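Local coordinates for glucose-6-phosphate dehydrogenase (Trypanosoma cruzi, PDB 5AQ1), which catalyses the NADP-dependent oxidation of glucose 6-phosphate to 6-phosphoglucono-delta-lactone, the first step of the pentose phosphate pathway, at residues Pro386-Ile398 with Tyr407-Thr421. Numbering follows the deposited sequence.
Sequences PFGESTQRNELVI and YLKLTAKTPGLLNDT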
loop_
_atom_site.group_PDB
_atom_site.type_symbol
_atom_site.label_atom_id
_atom_site.label_comp_id
_atom_site.label_asym_id
_atom_site.label_seq_id
_atom_site.Cartn_x
_atom_site.Cartn_y
_atom_site.Cartn_z
ATOM N N PRO B 386 -8.738 -6.482 -15.854
ATOM C CA PRO B 386 -9.854 -6.711 -16.774
ATOM C C PRO B 386 -9.955 -8.134 -17.346
ATOM O O PRO B 386 -10.719 -8.349 -18.288
ATOM C CB PRO B 386 -9.552 -5.726 -17.903
ATOM C CG PRO B 386 -8.065 -5.667 -17.945
ATOM C CD PRO B 386 -7.575 -5.893 -16.538
ATOM N N PHE B 387 -9.221 -9.096 -16.789
ATOM C CA PHE B 387 -9.160 -10.439 -17.382
ATOM C C PHE B 387 -10.149 -11.452 -16.789
ATOM O O PHE B 387 -10.450 -12.459 -17.428
ATOM C CB PHE B 387 -7.726 -10.983 -17.326
ATOM C CG PHE B 387 -6.797 -10.318 -18.302
ATOM C CD1 PHE B 387 -6.653 -10.815 -19.596
ATOM C CD2 PHE B 387 -6.089 -9.181 -17.943
ATOM C CE1 PHE B 387 -5.808 -10.199 -20.504
ATOM C CE2 PHE B 387 -5.245 -8.559 -18.849
ATOM C CZ PHE B 387 -5.104 -9.069 -20.129
ATOM N N GLY B 388 -10.659 -11.192 -15.588
ATOM C CA GLY B 388 -11.662 -12.065 -14.976
ATOM C C GLY B 388 -11.234 -13.521 -14.927
ATOM O O GLY B 388 -10.216 -13.855 -14.316
ATOM N N GLU B 389 -11.999 -14.387 -15.589
ATOM C CA GLU B 389 -11.727 -15.828 -15.583
ATOM C C GLU B 389 -10.654 -16.247 -16.595
ATOM O O GLU B 389 -10.327 -17.429 -16.686
ATOM C CB GLU B 389 -13.013 -16.611 -15.837
ATOM C CG GLU B 389 -14.114 -16.321 -14.822
ATOM C CD GLU B 389 -15.196 -17.380 -14.845
ATOM O OE1 GLU B 389 -15.562 -17.813 -15.960
ATOM O OE2 GLU B 389 -15.669 -17.780 -13.757
ATOM N N SER B 390 -10.112 -15.282 -17.342
ATOM C CA SER B 390 -9.002 -15.533 -18.263
ATOM C C SER B 390 -7.633 -15.327 -17.605
ATOM O O SER B 390 -6.606 -15.339 -18.278
ATOM C CB SER B 390 -9.126 -14.651 -19.503
ATOM O OG SER B 390 -10.264 -15.016 -20.256
ATOM N N THR B 391 -7.625 -15.112 -16.293
ATOM C CA THR B 391 -6.402 -15.190 -15.506
ATOM C C THR B 391 -6.708 -16.006 -14.256
ATOM O O THR B 391 -7.856 -16.390 -14.013
ATOM C CB THR B 391 -5.849 -13.787 -15.148
ATOM O OG1 THR B 391 -4.539 -13.910 -14.585
ATOM C CG2 THR B 391 -6.759 -13.044 -14.167
ATOM N N GLN B 392 -5.673 -16.287 -13.478
ATOM C CA GLN B 392 -5.826 -17.003 -12.216
ATOM C C GLN B 392 -4.808 -16.479 -11.231
ATOM O O GLN B 392 -3.945 -15.677 -11.585
ATOM C CB GLN B 392 -5.703 -18.527 -12.401
ATOM C CG GLN B 392 -4.974 -18.975 -13.660
ATOM C CD GLN B 392 -5.385 -20.343 -14.165
ATOM O OE1 GLN B 392 -4.523 -21.105 -14.575
ATOM N NE2 GLN B 392 -6.683 -20.668 -14.141
ATOM N N ARG B 393 -4.933 -16.914 -9.987
ATOM C CA ARG B 393 -4.110 -16.384 -8.916
ATOM C C ARG B 393 -2.633 -16.613 -9.180
ATOM O O ARG B 393 -2.226 -17.722 -9.520
ATOM C CB ARG B 393 -4.496 -17.029 -7.590
ATOM C CG ARG B 393 -5.836 -16.572 -7.061
ATOM C CD ARG B 393 -6.164 -17.307 -5.781
ATOM N NE ARG B 393 -7.380 -16.812 -5.146
ATOM C CZ ARG B 393 -7.865 -17.264 -3.991
ATOM N NH1 ARG B 393 -7.243 -18.239 -3.328
ATOM N NH2 ARG B 393 -8.982 -16.743 -3.498
ATOM N N ASN B 394 -1.835 -15.561 -9.021
ATOM C CA ASN B 394 -0.388 -15.710 -8.978
ATOM C C ASN B 394 -0.002 -16.542 -7.764
ATOM O O ASN B 394 -0.731 -16.598 -6.775
ATOM C CB ASN B 394 0.323 -14.354 -8.898
ATOM C CG ASN B 394 0.080 -13.469 -10.109
ATOM O OD1 ASN B 394 0.302 -12.264 -10.032
ATOM N ND2 ASN B 394 -0.372 -14.045 -11.224
ATOM N N GLU B 395 1.156 -17.181 -7.840
ATOM C CA GLU B 395 1.616 -18.029 -6.755
ATOM C C GLU B 395 3.136 -18.072 -6.742
ATOM O O GLU B 395 3.758 -18.362 -7.761
ATOM C CB GLU B 395 1.044 -19.433 -6.929
ATOM C CG GLU B 395 0.874 -20.206 -5.639
ATOM C CD GLU B 395 0.466 -21.644 -5.886
ATOM O OE1 GLU B 395 1.137 -22.326 -6.687
ATOM O OE2 GLU B 395 -0.522 -22.097 -5.284
ATOM N N LEU B 396 3.731 -17.739 -5.600
ATOM C CA LEU B 396 5.152 -17.962 -5.399
ATOM C C LEU B 396 5.315 -19.352 -4.799
ATOM O O LEU B 396 4.709 -19.665 -3.774
ATOM C CB LEU B 396 5.755 -16.912 -4.467
ATOM C CG LEU B 396 7.264 -17.024 -4.202
ATOM C CD1 LEU B 396 8.068 -16.855 -5.483
ATOM C CD2 LEU B 396 7.677 -15.997 -3.160
ATOM N N VAL B 397 6.121 -20.179 -5.451
ATOM C CA VAL B 397 6.357 -21.540 -5.000
ATOM C C VAL B 397 7.824 -21.711 -4.632
ATOM O O VAL B 397 8.700 -21.506 -5.471
ATOM C CB VAL B 397 5.986 -22.553 -6.096
ATOM C CG1 VAL B 397 6.159 -23.978 -5.592
ATOM C CG2 VAL B 397 4.556 -22.310 -6.563
ATOM N N ILE B 398 8.081 -22.055 -3.374
ATOM C CA ILE B 398 9.416 -22.437 -2.929
ATOM C C ILE B 398 9.398 -23.935 -2.651
ATOM O O ILE B 398 8.693 -24.387 -1.747
ATOM C CB ILE B 398 9.830 -21.682 -1.652
ATOM C CG1 ILE B 398 9.900 -20.176 -1.920
ATOM C CG2 ILE B 398 11.176 -22.186 -1.138
ATOM C CD1 ILE B 398 9.745 -19.334 -0.674
ATOM N N TYR B 407 9.954 -20.647 -7.929
ATOM C CA TYR B 407 9.323 -20.120 -9.136
ATOM C C TYR B 407 8.042 -19.346 -8.850
ATOM O O TYR B 407 7.355 -19.589 -7.851
ATOM C CB TYR B 407 9.082 -21.224 -10.180
ATOM C CG TYR B 407 8.274 -22.419 -9.719
ATOM C CD1 TYR B 407 8.886 -23.505 -9.093
ATOM C CD2 TYR B 407 6.906 -22.485 -9.947
ATOM C CE1 TYR B 407 8.150 -24.611 -8.688
ATOM C CE2 TYR B 407 6.163 -23.584 -9.546
ATOM C CZ TYR B 407 6.784 -24.642 -8.918
ATOM O OH TYR B 407 6.036 -25.727 -8.525
ATOM N N LEU B 408 7.750 -18.401 -9.741
ATOM C CA LEU B 408 6.599 -17.515 -9.626
ATOM C C LEU B 408 5.614 -17.799 -10.759
ATOM O O LEU B 408 5.902 -17.533 -11.928
ATOM C CB LEU B 408 7.062 -16.060 -9.680
ATOM C CG LEU B 408 5.984 -14.981 -9.625
ATOM C CD1 LEU B 408 5.245 -15.023 -8.296
ATOM C CD2 LEU B 408 6.616 -13.619 -9.861
ATOM N N LYS B 409 4.458 -18.351 -10.406
ATOM C CA LYS B 409 3.432 -18.668 -11.387
ATOM C C LYS B 409 2.629 -17.416 -11.693
ATOM O O LYS B 409 2.133 -16.755 -10.781
ATOM C CB LYS B 409 2.499 -19.751 -10.858
ATOM C CG LYS B 409 3.189 -21.067 -10.551
ATOM C CD LYS B 409 2.248 -22.037 -9.855
ATOM C CE LYS B 409 1.262 -22.662 -10.827
ATOM N NZ LYS B 409 0.326 -23.589 -10.132
ATOM N N LEU B 410 2.504 -17.095 -12.978
ATOM C CA LEU B 410 1.732 -15.941 -13.408
ATOM C C LEU B 410 1.068 -16.186 -14.760
ATOM O O LEU B 410 1.299 -17.211 -15.402
ATOM C CB LEU B 410 2.602 -14.674 -13.431
ATOM C CG LEU B 410 4.080 -14.748 -13.815
ATOM C CD1 LEU B 410 4.276 -15.351 -15.187
ATOM C CD2 LEU B 410 4.706 -13.363 -13.766
ATOM N N THR B 411 0.222 -15.246 -15.167
ATOM C CA THR B 411 -0.480 -15.324 -16.443
ATOM C C THR B 411 0.263 -14.517 -17.511
ATOM O O THR B 411 0.788 -13.435 -17.237
ATOM C CB THR B 411 -1.919 -14.811 -16.294
ATOM O OG1 THR B 411 -2.614 -15.639 -15.358
ATOM C CG2 THR B 411 -2.656 -14.835 -17.626
ATOM N N ALA B 412 0.322 -15.068 -18.717
ATOM C CA ALA B 412 0.957 -14.404 -19.846
ATOM C C ALA B 412 0.168 -14.682 -21.116
ATOM O O ALA B 412 -0.686 -15.571 -21.147
ATOM C CB ALA B 412 2.393 -14.886 -20.004
ATOM N N LYS B 413 0.449 -13.907 -22.157
ATOM C CA LYS B 413 -0.132 -14.141 -23.473
ATOM C C LYS B 413 0.391 -15.468 -24.015
ATOM O O LYS B 413 1.576 -15.758 -23.880
ATOM C CB LYS B 413 0.235 -12.996 -24.420
ATOM C CG LYS B 413 -0.283 -13.150 -25.842
ATOM C CD LYS B 413 0.418 -12.189 -26.784
ATOM C CE LYS B 413 0.152 -12.545 -28.235
ATOM N NZ LYS B 413 0.882 -13.770 -28.660
ATOM N N THR B 414 -0.487 -16.269 -24.618
ATOM C CA THR B 414 -0.066 -17.508 -25.268
ATOM C C THR B 414 0.861 -17.176 -26.434
ATOM O O THR B 414 0.478 -16.426 -27.330
ATOM C CB THR B 414 -1.249 -18.325 -25.813
ATOM O OG1 THR B 414 -2.103 -17.480 -26.593
ATOM C CG2 THR B 414 -2.052 -18.934 -24.682
ATOM N N PRO B 415 2.085 -17.727 -26.425
ATOM C CA PRO B 415 3.070 -17.420 -27.466
ATOM C C PRO B 415 2.557 -17.660 -28.882
ATOM O O PRO B 415 1.944 -18.692 -29.139
ATOM C CB PRO B 415 4.213 -18.388 -27.167
ATOM C CG PRO B 415 4.082 -18.702 -25.723
ATOM C CD PRO B 415 2.616 -18.672 -25.427
ATOM N N GLY B 416 2.809 -16.711 -29.781
ATOM C CA GLY B 416 2.458 -16.852 -31.193
ATOM C C GLY B 416 1.334 -15.937 -31.643
ATOM O O GLY B 416 1.149 -14.852 -31.097
ATOM N N LEU B 417 0.584 -16.390 -32.644
ATOM C CA LEU B 417 -0.461 -15.582 -33.281
ATOM C C LEU B 417 -1.776 -15.577 -32.512
ATOM O O LEU B 417 -2.465 -14.557 -32.477
ATOM C CB LEU B 417 -0.699 -16.055 -34.716
ATOM C CG LEU B 417 0.307 -15.472 -35.709
ATOM C CD1 LEU B 417 0.697 -16.458 -36.804
ATOM C CD2 LEU B 417 -0.242 -14.181 -36.294
ATOM N N LEU B 418 -2.146 -16.717 -31.934
ATOM C CA LEU B 418 -3.275 -16.754 -31.007
ATOM C C LEU B 418 -3.104 -15.705 -29.906
ATOM O O LEU B 418 -2.048 -15.619 -29.271
ATOM C CB LEU B 418 -3.503 -18.149 -30.390
ATOM C CG LEU B 418 -2.405 -19.195 -30.112
ATOM C CD1 LEU B 418 -1.063 -18.625 -29.653
ATOM C CD2 LEU B 418 -2.911 -20.213 -29.096
ATOM N N ASN B 419 -4.151 -14.905 -29.708
ATOM C CA ASN B 419 -4.158 -13.868 -28.691
ATOM C C ASN B 419 -5.030 -14.310 -27.517
ATOM O O ASN B 419 -6.180 -13.891 -27.366
ATOM C CB ASN B 419 -4.625 -12.537 -29.286
ATOM C CG ASN B 419 -4.088 -11.340 -28.515
ATOM O OD1 ASN B 419 -2.909 -10.997 -28.623
ATOM N ND2 ASN B 419 -4.946 -10.712 -27.719
ATOM N N ASP B 420 -4.444 -15.169 -26.687
ATOM C CA ASP B 420 -5.130 -15.817 -25.578
ATOM C C ASP B 420 -4.223 -15.723 -24.348
ATOM O O ASP B 420 -3.142 -15.144 -24.420
ATOM C CB ASP B 420 -5.393 -17.282 -25.951
ATOM C CG ASP B 420 -6.552 -17.903 -25.185
ATOM O OD1 ASP B 420 -6.997 -17.336 -24.162
ATOM O OD2 ASP B 420 -7.015 -18.980 -25.612
ATOM N N THR B 421 -4.661 -16.271 -23.220
ATOM C CA THR B 421 -3.831 -16.322 -22.022
ATOM C C THR B 421 -3.560 -17.759 -21.586
ATOM O O THR B 421 -4.290 -18.687 -21.941
ATOM C CB THR B 421 -4.479 -15.572 -20.845
ATOM O OG1 THR B 421 -5.727 -16.189 -20.509
ATOM C CG2 THR B 421 -4.706 -14.108 -21.191
HETATM O O HOH W 1 -1.599 -16.404 -12.688
#
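Val397 and Tyr407 face each other as a hydrogen-bonded antiparallel pair, their backbones joined by Val397 N to Tyr407 O at 2.8 Å and by Tyr407 N to Val397 O. The tyrosine's chi1 of 56° sets CG between its own backbone N and carbonyl carbon, which lays the ring against the side chain of Val397. Val397 CB then lies over one ring face, 3.7 Å from the centroid, in a CH-pi contact, with CG1 near CZ and OH and CG2 near CE2. On the same sheet face, Lys409 CB and CG pass Glu395 O, which accepts Lys409 N at 2.7 Å; the chain bends about CG-CD (chi3 76°), and CD lies 3.4 Å from Glu395 OE1 and touches Val397 CG2; NZ ends 3.8 Å from OE1, a long salt bridge. OE1 also pairs with Arg377, and OE2 is hydrogen-bonded to Tyr506 and Gln379. Past the last bridge pair, Glu395 with Lys409, a water joins Gln392 O, Thr411 OG1 and, weakly, Asn394 ND2, while Thr421 OG1 donates to a lone pair of Ser390 O. Val230 N of a neighbouring subunit donates a hydrogen bond to Asn394 OD1. Such cross-strand pairing exemplifies a beta hairpin, here within the C-terminal domain's mixed sheet, reaching a subunit interface.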